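Local coordinates for glucosidase (Croceicoccus marinus, PDB 5Z3K), which probably hydrolyses O-glycosidic bonds as a beta-glucosidase of glycoside hydrolase family 39, acting on beta-linked glucosides, at residues E208-Y213 and D222-M227; A248-D251 and D257-L260. All blocks are in the same frame, centred on the assembly; numbering follows the deposited sequence.

Contact 1: residues E208-Y213 and D222-M227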
loop_
_atom_site.group_PDB
_atom_site.type_symbol
_atom_site.label_atom_id
_atom_site.label_comp_id
_atom_site.label_asym_id
_atom_site.label_seq_id
_atom_site.Cartn_x
_atom_site.Cartn_y
_atom_site.Cartn_z
ATOM N N GLU A 208 -8.580 -12.364 16.993
ATOM C CA GLU A 208 -8.227 -13.440 17.920
ATOM C C GLU A 208 -8.701 -14.802 17.411
ATOM O O GLU A 208 -7.954 -15.788 17.446
ATOM C CB GLU A 208 -8.822 -13.146 19.300
ATOM C CG GLU A 208 -8.041 -12.122 20.111
ATOM C CD GLU A 208 -8.428 -10.676 19.811
ATOM O OE1 GLU A 208 -9.084 -10.416 18.772
ATOM O OE2 GLU A 208 -8.060 -9.793 20.623
ATOM N N GLY A 209 -9.947 -14.879 16.943
ATOM C CA GLY A 209 -10.481 -16.159 16.491
ATOM C C GLY A 209 -9.754 -16.720 15.286
ATOM O O GLY A 209 -9.597 -17.942 15.161
ATOM N N PHE A 210 -9.301 -15.842 14.383
ATOM C CA PHE A 210 -8.508 -16.286 13.241
ATOM C C PHE A 210 -7.127 -16.767 13.681
ATOM O O PHE A 210 -6.681 -17.852 13.291
ATOM C CB PHE A 210 -8.396 -15.145 12.223
ATOM C CG PHE A 210 -7.654 -15.517 10.977
ATOM C CD1 PHE A 210 -8.198 -16.424 10.073
ATOM C CD2 PHE A 210 -6.410 -14.962 10.702
ATOM C CE1 PHE A 210 -7.516 -16.774 8.930
ATOM C CE2 PHE A 210 -5.721 -15.315 9.556
ATOM C CZ PHE A 210 -6.278 -16.218 8.667
ATOM N N LEU A 211 -6.428 -15.964 14.486
ATOM C CA LEU A 211 -5.112 -16.360 14.980
ATOM C C LEU A 211 -5.194 -17.642 15.802
ATOM O O LEU A 211 -4.300 -18.496 15.726
ATOM C CB LEU A 211 -4.509 -15.234 15.813
ATOM C CG LEU A 211 -4.048 -14.034 14.976
ATOM C CD1 LEU A 211 -3.910 -12.785 15.840
ATOM C CD2 LEU A 211 -2.734 -14.390 14.304
ATOM N N ASP A 212 -6.250 -17.785 16.603
ATOM C CA ASP A 212 -6.408 -18.998 17.402
ATOM C C ASP A 212 -6.577 -20.220 16.506
ATOM O O ASP A 212 -5.989 -21.276 16.766
ATOM C CB ASP A 212 -7.598 -18.849 18.352
ATOM C CG ASP A 212 -7.826 -20.093 19.214
ATOM O OD1 ASP A 212 -6.952 -20.426 20.043
ATOM O OD2 ASP A 212 -8.887 -20.734 19.063
ATOM N N TYR A 213 -7.345 -20.079 15.421
ATOM C CA TYR A 213 -7.588 -21.207 14.527
ATOM C C TYR A 213 -6.311 -21.660 13.831
ATOM O O TYR A 213 -6.008 -22.860 13.793
ATOM C CB TYR A 213 -8.656 -20.848 13.488
ATOM C CG TYR A 213 -8.820 -21.932 12.445
ATOM C CD1 TYR A 213 -8.062 -21.925 11.273
ATOM C CD2 TYR A 213 -9.720 -22.975 12.639
ATOM C CE1 TYR A 213 -8.201 -22.932 10.329
ATOM C CE2 TYR A 213 -9.867 -23.978 11.701
ATOM C CZ TYR A 213 -9.103 -23.951 10.549
ATOM O OH TYR A 213 -9.242 -24.950 9.608
ATOM N N ASP A 222 2.000 -16.831 6.682
ATOM C CA ASP A 222 3.227 -16.090 6.401
ATOM C C ASP A 222 3.063 -14.601 6.686
ATOM O O ASP A 222 4.041 -13.921 7.030
ATOM C CB ASP A 222 3.648 -16.342 4.953
ATOM C CG ASP A 222 3.958 -17.809 4.690
ATOM O OD1 ASP A 222 4.789 -18.376 5.420
ATOM O OD2 ASP A 222 3.370 -18.407 3.770
ATOM N N PHE A 223 1.844 -14.078 6.575
ATOM C CA PHE A 223 1.601 -12.683 6.898
ATOM C C PHE A 223 0.193 -12.532 7.445
ATOM O O PHE A 223 -0.718 -13.268 7.069
ATOM C CB PHE A 223 1.808 -11.755 5.683
ATOM C CG PHE A 223 0.918 -12.065 4.507
ATOM C CD1 PHE A 223 -0.357 -11.514 4.409
ATOM C CD2 PHE A 223 1.367 -12.877 3.485
ATOM C CE1 PHE A 223 -1.176 -11.785 3.301
ATOM C CE2 PHE A 223 0.556 -13.157 2.379
ATOM C CZ PHE A 223 -0.719 -12.611 2.293
ATOM N N LEU A 224 0.033 -11.589 8.362
ATOM C CA LEU A 224 -1.274 -11.189 8.858
ATOM C C LEU A 224 -1.613 -9.858 8.201
ATOM O O LEU A 224 -0.881 -8.880 8.370
ATOM C CB LEU A 224 -1.260 -11.076 10.387
ATOM C CG LEU A 224 -2.549 -10.979 11.219
ATOM C CD1 LEU A 224 -3.213 -9.599 11.081
ATOM C CD2 LEU A 224 -3.528 -12.111 10.912
ATOM N N SER A 225 -2.694 -9.825 7.434
ATOM C CA SER A 225 -3.031 -8.623 6.683
ATOM C C SER A 225 -4.191 -7.880 7.349
ATOM O O SER A 225 -5.074 -8.487 7.967
ATOM C CB SER A 225 -3.356 -8.977 5.230
ATOM O OG SER A 225 -4.534 -9.759 5.149
ATOM N N TRP A 226 -4.148 -6.550 7.259
ATOM C CA TRP A 226 -5.077 -5.673 7.965
ATOM C C TRP A 226 -5.116 -4.332 7.246
ATOM O O TRP A 226 -4.311 -4.068 6.350
ATOM C CB TRP A 226 -4.664 -5.492 9.437
ATOM C CG TRP A 226 -3.233 -5.071 9.597
ATOM C CD1 TRP A 226 -2.134 -5.870 9.491
ATOM C CD2 TRP A 226 -2.741 -3.750 9.877
ATOM N NE1 TRP A 226 -0.990 -5.133 9.683
ATOM C CE2 TRP A 226 -1.334 -3.827 9.913
ATOM C CE3 TRP A 226 -3.352 -2.511 10.080
ATOM C CZ2 TRP A 226 -0.524 -2.711 10.177
ATOM C CZ3 TRP A 226 -2.545 -1.402 10.331
ATOM C CH2 TRP A 226 -1.148 -1.514 10.373
HETATM N N MSE A 227 -6.054 -3.474 7.660
HETATM C CA MSE A 227 -6.236 -2.173 6.994
HETATM C C MSE A 227 -6.337 -1.020 7.983
HETATM O O MSE A 227 -6.658 -1.227 9.154
HETATM C CB MSE A 227 -7.482 -2.192 6.109
HETATM C CG MSE A 227 -8.796 -1.738 6.770
HETATM SE SE MSE A 227 -10.199 -1.919 5.394
HETATM C CE MSE A 227 -9.615 -3.697 5.016
#
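In the beta-alpha-beta unit formed by strand 191-197, helix 208-216 and strand 223-229 of the (beta/alpha)8 barrel, Phe210 and Leu211 of the helix settle on Leu224 of the returning strand. Between these two segments the helix meets the strand through apolar side chains. Leu211 and Leu224 have the nearest CA atoms, 8.9 Å apart, and side chains fill the layer between helix and strand. Nearly all of the work on the strand side falls to one methyl group, CD2 of Leu224. It lies 4.1 Å from CD2 of Phe210 and also 4.1 Å from CE2 of Phe210, near the plane of the ring, so the leucine abuts the edge of the phenyl group and does not lie over its face. With CG of Phe210 anti to the backbone N (chi1 -177°), the ring is carried toward the strand, and the two side chains run past one another in opposite directions. From the adjacent helical position, Leu211 brings its own CD2 to 4.2 Å from CD2 of Leu224. These two leucines cross at roughly a right angle, meeting methyl to methyl. The three side chains are buried; the two segments cover 99 Å² between them, and neighbouring elements pack against the same side chains. Pro195 of strand 191-197 touches both Phe210 and Leu224, and the Phe210 ring meets that of Tyr176, on helix 169-186, edge to face. In the other direction round the barrel, helix 238-252 supplies Ile249 against Leu211 and Val250 against Leu224, making the Leu224 side chain common to two successive helices.

Contact 2: residues A248-D251 and D257-L260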
loop_
_atom_site.group_PDB
_atom_site.type_symbol
_atom_site.label_atom_id
_atom_site.label_comp_id
_atom_site.label_asym_id
_atom_site.label_seq_id
_atom_site.Cartn_x
_atom_site.Cartn_y
_atom_site.Cartn_z
ATOM N N ALA A 248 1.896 -6.820 18.506
ATOM C CA ALA A 248 1.809 -7.402 19.850
ATOM C C ALA A 248 0.785 -8.537 19.924
ATOM O O ALA A 248 1.008 -9.535 20.621
ATOM C CB ALA A 248 1.472 -6.315 20.867
ATOM N N ILE A 249 -0.353 -8.396 19.238
ATOM C CA ILE A 249 -1.374 -9.446 19.277
ATOM C C ILE A 249 -0.913 -10.669 18.496
ATOM O O ILE A 249 -1.111 -11.814 18.928
ATOM C CB ILE A 249 -2.715 -8.909 18.748
ATOM C CG1 ILE A 249 -3.279 -7.859 19.692
ATOM C CG2 ILE A 249 -3.723 -10.041 18.538
ATOM C CD1 ILE A 249 -4.267 -6.964 19.033
ATOM N N VAL A 250 -0.295 -10.451 17.334
ATOM C CA VAL A 250 0.212 -11.571 16.548
ATOM C C VAL A 250 1.308 -12.311 17.309
ATOM O O VAL A 250 1.350 -13.548 17.318
ATOM C CB VAL A 250 0.700 -11.075 15.173
ATOM C CG1 VAL A 250 1.398 -12.191 14.420
ATOM C CG2 VAL A 250 -0.481 -10.540 14.369
ATOM N N ASP A 251 2.210 -11.575 17.960
ATOM C CA ASP A 251 3.267 -12.240 18.722
ATOM C C ASP A 251 2.689 -13.039 19.886
ATOM O O ASP A 251 3.222 -14.095 20.250
ATOM C CB ASP A 251 4.267 -11.218 19.261
ATOM C CG ASP A 251 5.189 -10.652 18.194
ATOM O OD1 ASP A 251 5.277 -11.205 17.070
ATOM O OD2 ASP A 251 5.836 -9.629 18.500
ATOM N N ASP A 257 7.445 -14.946 13.555
ATOM C CA ASP A 257 8.047 -14.856 12.232
ATOM C C ASP A 257 7.079 -14.357 11.171
ATOM O O ASP A 257 7.499 -14.119 10.035
ATOM C CB ASP A 257 8.594 -16.215 11.798
ATOM C CG ASP A 257 9.844 -16.608 12.560
ATOM O OD1 ASP A 257 10.603 -15.699 12.963
ATOM O OD2 ASP A 257 10.066 -17.823 12.752
ATOM N N THR A 258 5.811 -14.199 11.516
ATOM C CA THR A 258 4.796 -13.770 10.567
ATOM C C THR A 258 4.914 -12.273 10.309
ATOM O O THR A 258 5.031 -11.482 11.250
ATOM C CB THR A 258 3.410 -14.110 11.113
ATOM O OG1 THR A 258 3.258 -15.539 11.192
ATOM C CG2 THR A 258 2.323 -13.523 10.238
ATOM N N GLU A 259 4.883 -11.883 9.034
ATOM C CA GLU A 259 4.977 -10.475 8.681
ATOM C C GLU A 259 3.628 -9.774 8.851
ATOM O O GLU A 259 2.560 -10.402 8.852
ATOM C CB GLU A 259 5.468 -10.314 7.240
ATOM C CG GLU A 259 6.894 -10.784 7.019
ATOM C CD GLU A 259 7.441 -10.361 5.670
ATOM O OE1 GLU A 259 6.709 -9.687 4.920
ATOM O OE2 GLU A 259 8.602 -10.695 5.363
ATOM N N LEU A 260 3.684 -8.450 9.007
ATOM C CA LEU A 260 2.488 -7.614 9.024
ATOM C C LEU A 260 2.320 -6.969 7.652
ATOM O O LEU A 260 3.206 -6.244 7.194
ATOM C CB LEU A 260 2.582 -6.537 10.100
ATOM C CG LEU A 260 2.642 -7.002 11.553
ATOM C CD1 LEU A 260 2.187 -5.868 12.470
ATOM C CD2 LEU A 260 1.804 -8.260 11.762
#
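Val250, in the last turns of helix 238-252, lies over the start of strand 259-266, its CA 7.8 Å from the CA of Thr258, the residue just ahead of the strand. Val250 divides its two methyls between two partners. CG1, anti to the backbone N (chi1 172°), reaches Thr258 and comes within 4.3 Å of its CB. CG2, the branch anti to the carbonyl carbon, is turned instead toward Leu260, where it meets CD2 at 4.1 Å. Valine and leucine slide past each other in opposite directions, meeting through one methyl from each. On the strand side, CB of Leu260 is directed neither at the helix nor away from it, but with CG anti to the carbonyl carbon (chi1 -64°) CD2 reaches Val250. Thr258 is buried as well, but offers the helix carbon, while its OG1 is hydrogen-bonded to the backbone O of Leu221, so the polar atom is satisfied away from Val250. The close contacts behind the 109 Å² of buried surface are between carbon atoms, with polar ties running alongside. Arg247, the residue just before 248-251, bonds through NH1 to the O of Thr258 and so ties the helix to the approach to the strand, while its NH2 makes a salt bridge with OD1 of Asp251, four residues on in the same helix. Leu260 also rests on Val246 and on Trp226 of the preceding strand. Packed through Val250, Leu260 and CB of Thr258, this is the helix-to-strand half of the right-handed beta-alpha-beta crossover of strand 223-229, helix 238-252 and strand 259-266, the unit from which TIM barrels are built.

How the contacts relate
Contacts 1 and 2 are consecutive examples of one design, with centres about 9 Å apart on the same side of the chain's centre. They come in series: the first closes at strand 223-229 before helix 238-252 leads to the second. Strands 223-229 and 259-266 are parallel neighbours in the eight-stranded barrel, and their edges join directly, with Leu224 N 2.8 Å from Glu259 O and Asp222 O 3.0 Å from Glu259 N, both probable hydrogen bonds. Thr258 also packs on Phe223. Strand 223-229 therefore ends one beta-alpha-beta unit and begins the next, so the outer helical layer and the barrel wall are continuous from contact to contact.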